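Competence/damage-inducible protein CinA (Agrobacterium tumefaciens, PDB 2A9S) is of unknown function but belongs to the CinA competence/damage-inducible family, some of whose members deamidate nicotinamide mononucleotide. Local coordinates at residues M27-E32 with S98-A103; V104-I109 with V124-K129. One frame throughout, in Å; residues are numbered along the deposited sequence. Where two conformers were deposited one is given.

Contact 1 of 2, residues M27-E32 with S98-A103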
ATOM      1  N   MET A  27       6.137   8.618  13.803  1.00 12.81           N
ATOM      2  CA  MET A  27       5.988   7.798  12.616  1.00 13.30           C
ATOM      3  C   MET A  27       4.575   7.248  12.541  1.00 12.08           C
ATOM      4  O   MET A  27       3.864   7.163  13.568  1.00 12.42           O
ATOM      5  CB  MET A  27       6.998   6.650  12.568  1.00 13.57           C
ATOM      6  CG  MET A  27       8.475   7.119  12.495  1.00 16.29           C
ATOM      7  SD  MET A  27       9.639   5.761  12.199  1.00 13.56           S
ATOM      8  CE  MET A  27       9.520   5.714  10.410  1.00 18.16           C
ATOM      9  N   VAL A  28       4.185   6.865  11.319  1.00 11.72           N
ATOM     10  CA  VAL A  28       2.835   6.401  11.040  0.50 11.57           C
ATOM     11  C   VAL A  28       2.868   5.045  10.338  1.00 11.32           C
ATOM     12  O   VAL A  28       3.806   4.752   9.573  1.00 12.48           O
ATOM     13  CB  VAL A  28       2.053   7.429  10.159  0.50 11.87           C
ATOM     14  CG1 VAL A  28       2.774   7.691   8.844  0.50 13.16           C
ATOM     15  CG2 VAL A  28       0.592   6.966   9.926  0.50 10.90           C
ATOM     16  N   SER A  29       1.847   4.247  10.582  1.00 10.50           N
ATOM     17  CA  SER A  29       1.627   3.054   9.779  0.50 10.12           C
ATOM     18  C   SER A  29       0.201   3.072   9.289  1.00 10.42           C
ATOM     19  O   SER A  29      -0.657   3.711   9.891  1.00 10.75           O
ATOM     20  CB  SER A  29       1.914   1.777  10.561  0.50  9.95           C
ATOM     21  OG  SER A  29       1.042   1.632  11.655  0.50  9.41           O
ATOM     22  N   THR A  30      -0.038   2.387   8.178  1.00  9.65           N
ATOM     23  CA  THR A  30      -1.356   2.442   7.565  1.00 10.40           C
ATOM     24  C   THR A  30      -1.835   1.030   7.389  1.00 10.32           C
ATOM     25  O   THR A  30      -1.025   0.121   7.145  1.00 10.27           O
ATOM     26  CB  THR A  30      -1.284   3.165   6.171  1.00 11.84           C
ATOM     27  OG1 THR A  30      -0.458   2.416   5.283  1.00 16.06           O
ATOM     28  CG2 THR A  30      -0.622   4.563   6.318  1.00 10.67           C
ATOM     29  N   ALA A  31      -3.152   0.849   7.460  1.00  9.75           N
ATOM     30  CA  ALA A  31      -3.761  -0.445   7.239  1.00 10.24           C
ATOM     31  C   ALA A  31      -4.934  -0.200   6.305  1.00 10.21           C
ATOM     32  O   ALA A  31      -5.870   0.488   6.700  1.00 11.21           O
ATOM     33  CB  ALA A  31      -4.269  -1.019   8.541  1.00  9.62           C
ATOM     34  N   GLU A  32      -4.915  -0.770   5.104  1.00 11.56           N
ATOM     35  CA  GLU A  32      -5.840  -0.312   4.081  1.00 12.63           C
ATOM     36  C   GLU A  32      -6.597  -1.465   3.453  1.00 13.57           C
ATOM     37  O   GLU A  32      -6.007  -2.432   2.980  1.00 13.87           O
ATOM     38  CB  GLU A  32      -5.087   0.448   2.977  1.00 13.43           C
ATOM     39  CG  GLU A  32      -4.213   1.586   3.530  1.00 15.83           C
ATOM     40  CD  GLU A  32      -3.595   2.398   2.461  1.00 12.86           C
ATOM     41  OE1 GLU A  32      -4.337   2.779   1.528  1.00 11.57           O
ATOM     42  OE2 GLU A  32      -2.378   2.671   2.592  1.00 12.69           O
ATOM     43  N   SER A  98       4.059  -2.685  14.265  1.00 17.58           N
ATOM     44  CA  SER A  98       4.939  -1.717  13.633  1.00 17.43           C
ATOM     45  C   SER A  98       5.723  -0.958  14.687  1.00 16.91           C
ATOM     46  O   SER A  98       5.520  -1.190  15.898  1.00 18.15           O
ATOM     47  CB  SER A  98       4.128  -0.741  12.781  1.00 17.16           C
ATOM     48  OG  SER A  98       3.577   0.303  13.567  1.00 16.27           O
ATOM     49  N   ARG A  99       6.587  -0.053  14.228  1.00 16.47           N
ATOM     50  CA  ARG A  99       7.321   0.841  15.110  1.00 17.49           C
ATOM     51  C   ARG A  99       6.712   2.228  15.103  1.00 16.79           C
ATOM     52  O   ARG A  99       7.328   3.159  15.598  1.00 17.74           O
ATOM     53  CB  ARG A  99       8.806   0.930  14.698  1.00 18.01           C
ATOM     54  CG  ARG A  99       9.414  -0.391  14.329  1.00 22.66           C
ATOM     55  CD  ARG A  99      10.919  -0.299  14.338  1.00 32.74           C
ATOM     56  NE  ARG A  99      11.501  -1.513  14.909  1.00 37.50           N
ATOM     57  CZ  ARG A  99      12.008  -1.597  16.138  1.00 40.52           C
ATOM     58  NH1 ARG A  99      12.033  -0.532  16.941  1.00 41.26           N
ATOM     59  NH2 ARG A  99      12.502  -2.753  16.563  1.00 43.39           N
ATOM     60  N   ALA A 100       5.485   2.369  14.600  1.00 16.01           N
ATOM     61  CA  ALA A 100       4.871   3.690  14.493  1.00 15.55           C
ATOM     62  C   ALA A 100       4.333   4.162  15.835  1.00 15.09           C
ATOM     63  O   ALA A 100       4.015   3.362  16.716  1.00 15.94           O
ATOM     64  CB  ALA A 100       3.743   3.685  13.477  1.00 15.51           C
ATOM     65  N   ASN A 101       4.230   5.475  15.967  1.00 15.29           N
ATOM     66  CA  ASN A 101       3.458   6.091  17.030  1.00 14.65           C
ATOM     67  C   ASN A 101       1.948   6.121  16.794  1.00 15.11           C
ATOM     68  O   ASN A 101       1.183   6.084  17.759  1.00 14.82           O
ATOM     69  CB  ASN A 101       3.938   7.513  17.258  1.00 15.41           C
ATOM     70  CG  ASN A 101       5.430   7.583  17.448  1.00 16.41           C
ATOM     71  OD1 ASN A 101       6.198   7.702  16.491  1.00 19.06           O
ATOM     72  ND2 ASN A 101       5.856   7.473  18.707  1.00 20.42           N
ATOM     73  N   PHE A 102       1.531   6.245  15.519  1.00 13.75           N
ATOM     74  CA  PHE A 102       0.100   6.308  15.153  1.00 13.35           C
ATOM     75  C   PHE A 102      -0.183   5.321  14.028  1.00 12.12           C
ATOM     76  O   PHE A 102       0.682   5.101  13.173  1.00 11.95           O
ATOM     77  CB  PHE A 102      -0.283   7.700  14.615  1.00 13.56           C
ATOM     78  CG  PHE A 102       0.077   8.860  15.533  1.00 15.74           C
ATOM     79  CD1 PHE A 102      -0.378   8.904  16.846  1.00 18.74           C
ATOM     80  CD2 PHE A 102       0.860   9.906  15.055  1.00 18.87           C
ATOM     81  CE1 PHE A 102      -0.038   9.973  17.695  1.00 20.26           C
ATOM     82  CE2 PHE A 102       1.207  10.976  15.882  1.00 20.87           C
ATOM     83  CZ  PHE A 102       0.754  11.020  17.201  1.00 18.13           C
ATOM     84  N   ALA A 103      -1.383   4.743  14.008  1.00 11.89           N
ATOM     85  CA  ALA A 103      -1.807   3.950  12.843  1.00 11.29           C
ATOM     86  C   ALA A 103      -3.158   4.475  12.382  1.00 11.50           C
ATOM     87  O   ALA A 103      -3.972   4.968  13.198  1.00 12.21           O
ATOM     88  CB  ALA A 103      -1.878   2.466  13.150  1.00 11.24           C
TER
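Met-27 meets Asn-101 and Phe-102 where two parallel strands, 28-32 and 102-108, come together at their N-terminal ends. The backbone N of Met-27 donates to the side-chain OD1 of Asn-101 at 2.8 Å (153° at the hydrogen), in the plane of the amide and on a lone pair of the oxygen, so a side chain stands in for a strand carbonyl just before the ladder begins. Asn-101 CG is placed beside its own backbone N and anti to the carbonyl carbon (chi1 -51°), which brings the amide round to Met-27. In return, Met-27 O accepts from Phe-102 N at 3.2 Å, with Asn-101 N adding a weak second bond. Two residues on, Ser-29 N donates to Phe-102 O at 3.0 Å, an oxygen that also receives a CA-H contact from Val-28. Ser-29 O is approached likewise by the CA of Ala-103.

The methyl of Ala-100 rests against the Met-27 to Ser-29 backbone, its CB 3.5 Å from both Met-27 O and Ser-29 N. Ser-29 OG touches Ala-103 CB at 3.4 Å, but its polar partner is the carbonyl of Ala-94 in helix 84-96. Ser-98 OG hydrogen-bonds to the carbonyls of Ala-94 and Leu-95 and, in an ST turn, accepts from Ala-100 N at 3.0 Å. Arg-131 bonds to Ser-98 O through NH2 and to Ala-100 O through NE.

Val-28 and Phe-102 form one bridge of the ladder and lie on the face covered by helix 147-167, where both touch Leu-162; the Phe-102 ring also meets that of Phe-21 from helix 8-24. Ser-29 and Ala-103 occupy the other face, with helix 84-96 beside Ser-29, while strand 53-59 pairs with the far edge of strand 28-32.

Contact 2 of 2, residues V104-I109 with V124-K129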
ATOM      1  N   VAL A 104      -3.376   4.446  11.077  1.00 11.14           N
ATOM      2  CA  VAL A 104      -4.702   4.745  10.538  1.00 10.44           C
ATOM      3  C   VAL A 104      -5.152   3.523   9.747  1.00 10.17           C
ATOM      4  O   VAL A 104      -4.363   2.960   8.969  1.00 10.10           O
ATOM      5  CB  VAL A 104      -4.711   6.042   9.652  1.00 10.27           C
ATOM      6  CG1 VAL A 104      -3.681   5.956   8.493  1.00 15.06           C
ATOM      7  CG2 VAL A 104      -6.186   6.391   9.188  1.00 12.67           C
ATOM      8  N   ALA A 105      -6.425   3.152   9.927  1.00  9.98           N
ATOM      9  CA  ALA A 105      -7.015   1.975   9.293  1.00 10.04           C
ATOM     10  C   ALA A 105      -8.316   2.360   8.591  1.00 10.07           C
ATOM     11  O   ALA A 105      -9.093   3.141   9.138  1.00  9.75           O
ATOM     12  CB  ALA A 105      -7.306   0.900  10.355  1.00 11.36           C
ATOM     13  N   VAL A 106      -8.541   1.821   7.400  1.00  9.44           N
ATOM     14  CA  VAL A 106      -9.790   2.109   6.666  1.00  9.88           C
ATOM     15  C   VAL A 106     -10.372   0.821   6.111  1.00 10.68           C
ATOM     16  O   VAL A 106      -9.619  -0.051   5.602  1.00  9.69           O
ATOM     17  CB  VAL A 106      -9.606   3.185   5.530  1.00  9.81           C
ATOM     18  CG1 VAL A 106      -9.046   4.493   6.103  1.00 10.35           C
ATOM     19  CG2 VAL A 106      -8.721   2.675   4.368  1.00 10.12           C
ATOM     20  N   THR A 107     -11.704   0.682   6.217  1.00 10.80           N
ATOM     21  CA  THR A 107     -12.386  -0.455   5.633  1.00 12.34           C
ATOM     22  C   THR A 107     -13.729   0.058   5.094  1.00 13.26           C
ATOM     23  O   THR A 107     -14.487   0.718   5.838  1.00 12.24           O
ATOM     24  CB  THR A 107     -12.600  -1.647   6.627  1.00 12.79           C
ATOM     25  OG1 THR A 107     -13.305  -2.696   5.946  1.00 12.96           O
ATOM     26  CG2 THR A 107     -13.365  -1.247   7.879  1.00 13.08           C
ATOM     27  N   GLY A 108     -13.965  -0.153   3.800  1.00 12.09           N
ATOM     28  CA  GLY A 108     -15.199   0.391   3.207  1.00 13.24           C
ATOM     29  C   GLY A 108     -15.578  -0.250   1.895  1.00 13.65           C
ATOM     30  O   GLY A 108     -14.943  -1.238   1.472  1.00 14.02           O
ATOM     31  N   ILE A 109     -16.606   0.337   1.256  1.00 12.96           N
ATOM     32  CA  ILE A 109     -17.141  -0.172   0.001  1.00 14.10           C
ATOM     33  C   ILE A 109     -16.955   0.873  -1.088  1.00 13.33           C
ATOM     34  O   ILE A 109     -17.709   1.840  -1.148  1.00 12.08           O
ATOM     35  CB  ILE A 109     -18.643  -0.525   0.115  1.00 13.54           C
ATOM     36  CG1 ILE A 109     -18.839  -1.487   1.286  1.00 15.87           C
ATOM     37  CG2 ILE A 109     -19.128  -1.110  -1.198  1.00 13.95           C
ATOM     38  CD1 ILE A 109     -20.304  -1.669   1.732  1.00 15.40           C
ATOM     39  N   VAL A 124     -17.672   4.017   4.612  1.00  9.45           N
ATOM     40  CA  VAL A 124     -16.283   3.725   4.946  1.00 10.06           C
ATOM     41  C   VAL A 124     -16.130   3.950   6.450  1.00 10.68           C
ATOM     42  O   VAL A 124     -16.586   4.969   6.969  1.00 12.06           O
ATOM     43  CB  VAL A 124     -15.272   4.649   4.192  1.00 10.89           C
ATOM     44  CG1 VAL A 124     -13.797   4.382   4.667  1.00 12.67           C
ATOM     45  CG2 VAL A 124     -15.388   4.521   2.664  1.00  9.53           C
ATOM     46  N   HIS A 125     -15.503   3.001   7.124  1.00 10.81           N
ATOM     47  CA  HIS A 125     -15.167   3.145   8.539  1.00 11.21           C
ATOM     48  C   HIS A 125     -13.669   3.450   8.626  1.00 10.90           C
ATOM     49  O   HIS A 125     -12.860   2.735   8.028  1.00 10.08           O
ATOM     50  CB  HIS A 125     -15.503   1.868   9.304  1.00 12.51           C
ATOM     51  CG  HIS A 125     -16.975   1.714   9.578  1.00 12.55           C
ATOM     52  ND1 HIS A 125     -17.611   2.385  10.600  1.00 16.62           N
ATOM     53  CD2 HIS A 125     -17.938   1.036   8.914  1.00 14.96           C
ATOM     54  CE1 HIS A 125     -18.899   2.097  10.583  1.00 13.33           C
ATOM     55  NE2 HIS A 125     -19.123   1.270   9.579  1.00 13.60           N
ATOM     56  N   LEU A 126     -13.327   4.521   9.344  1.00 10.24           N
ATOM     57  CA  LEU A 126     -11.926   4.916   9.520  1.00 10.94           C
ATOM     58  C   LEU A 126     -11.634   4.959  11.007  1.00 12.53           C
ATOM     59  O   LEU A 126     -12.475   5.418  11.818  1.00 12.02           O
ATOM     60  CB  LEU A 126     -11.622   6.288   8.889  1.00 12.05           C
ATOM     61  CG  LEU A 126     -11.895   6.500   7.400  1.00 12.16           C
ATOM     62  CD1 LEU A 126     -13.338   6.985   7.184  1.00 11.75           C
ATOM     63  CD2 LEU A 126     -10.904   7.495   6.834  1.00 14.31           C
ATOM     64  N   ALA A 127     -10.429   4.515  11.370  1.00 12.22           N
ATOM     65  CA  ALA A 127     -10.015   4.546  12.783  1.00 12.76           C
ATOM     66  C   ALA A 127      -8.544   4.915  12.822  1.00 13.71           C
ATOM     67  O   ALA A 127      -7.749   4.438  12.001  1.00 12.60           O
ATOM     68  CB  ALA A 127     -10.251   3.205  13.453  1.00 13.12           C
ATOM     69  N   THR A 128      -8.183   5.767  13.774  1.00 15.65           N
ATOM     70  CA  THR A 128      -6.773   6.029  14.053  1.00 16.16           C
ATOM     71  C   THR A 128      -6.479   5.718  15.518  1.00 16.16           C
ATOM     72  O   THR A 128      -7.309   6.019  16.395  1.00 15.89           O
ATOM     73  CB  THR A 128      -6.381   7.481  13.738  1.00 17.44           C
ATOM     74  OG1 THR A 128      -7.237   8.372  14.470  1.00 20.78           O
ATOM     75  CG2 THR A 128      -6.528   7.777  12.257  1.00 19.09           C
ATOM     76  N   LYS A 129      -5.319   5.124  15.790  1.00 15.81           N
ATOM     77  CA  LYS A 129      -4.942   4.824  17.181  1.00 15.92           C
ATOM     78  C   LYS A 129      -3.521   5.297  17.514  1.00 17.18           C
ATOM     79  O   LYS A 129      -2.656   5.333  16.645  1.00 15.36           O
ATOM     80  CB  LYS A 129      -5.127   3.343  17.475  1.00 16.05           C
ATOM     81  CG  LYS A 129      -4.931   2.966  18.948  1.00 18.36           C
ATOM     82  CD  LYS A 129      -5.308   1.537  19.220  1.00 21.14           C
ATOM     83  CE  LYS A 129      -5.133   1.264  20.715  1.00 22.33           C
ATOM     84  NZ  LYS A 129      -5.752  -0.030  21.093  1.00 25.41           N
TER
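Ala-105 with Ala-127 and Thr-107 with His-125 are the two hydrogen-bonded pairs of this antiparallel ladder, each closed by reciprocal backbone bonds. Ala-105 N reaches Ala-127 O at 2.8 Å, and Thr-107 O accepts from His-125 N at 2.8 Å. CA-H contacts supplement them, Val-106 CA lying 3.4 Å from His-125 O. The short strand segments run at 169° to each other.

Apolar contacts dominate the face bearing Val-104, Val-106, Val-124, Leu-126 and Thr-128. Val-106 and Leu-126 extend together from the sheet, CG1 of the valine alongside CD2 of the leucine at 3.6 Å. Val-104 CG2 meets the methyl CG2 of Thr-128 at 3.4 Å, tighter than usual for two carbons. This pairing joins the parallel part of the mixed alpha/beta sheet to its antiparallel part, and helix 147-167 covers the face through Met-161, which touches Leu-126 and Thr-128.

The other face carries Ala-105, Thr-107, His-125 and Ala-127, and its polar ends are bonded outside the pair. The threonine lies across the histidine, Thr-107 CG2 approaching His-125 CB at 4.0 Å. With OG1 anti to the backbone N (chi1 179°), Thr-107 presents its methyl to His-125, while the hydroxyl bonds to the carbonyl of Ala-81. His-125 ND1 bonds to His-137 NE2 on strand 135-141, and Ala-105 and Ala-127 pack against helix 84-96.

Overall arrangement
The two contacts follow one another along the chain and share strand 102-108, contact 1 using its beginning and contact 2 the remainder; their centres are 13 Å apart. Strand 102-108 is the middle one of five, with strand 28-32 parallel to it along one edge and strand 123-130 antiparallel along the other. At the junction, Ala-103 O is 2.9 Å from Lys-129 N and Val-104 O is 2.9 Å from Ala-31 N, both probable hydrogen bonds, so the two ladders run on without a break. Helices 84-96 and 147-167 pack against opposite faces across both contacts, making a single layered core from segments distant in sequence.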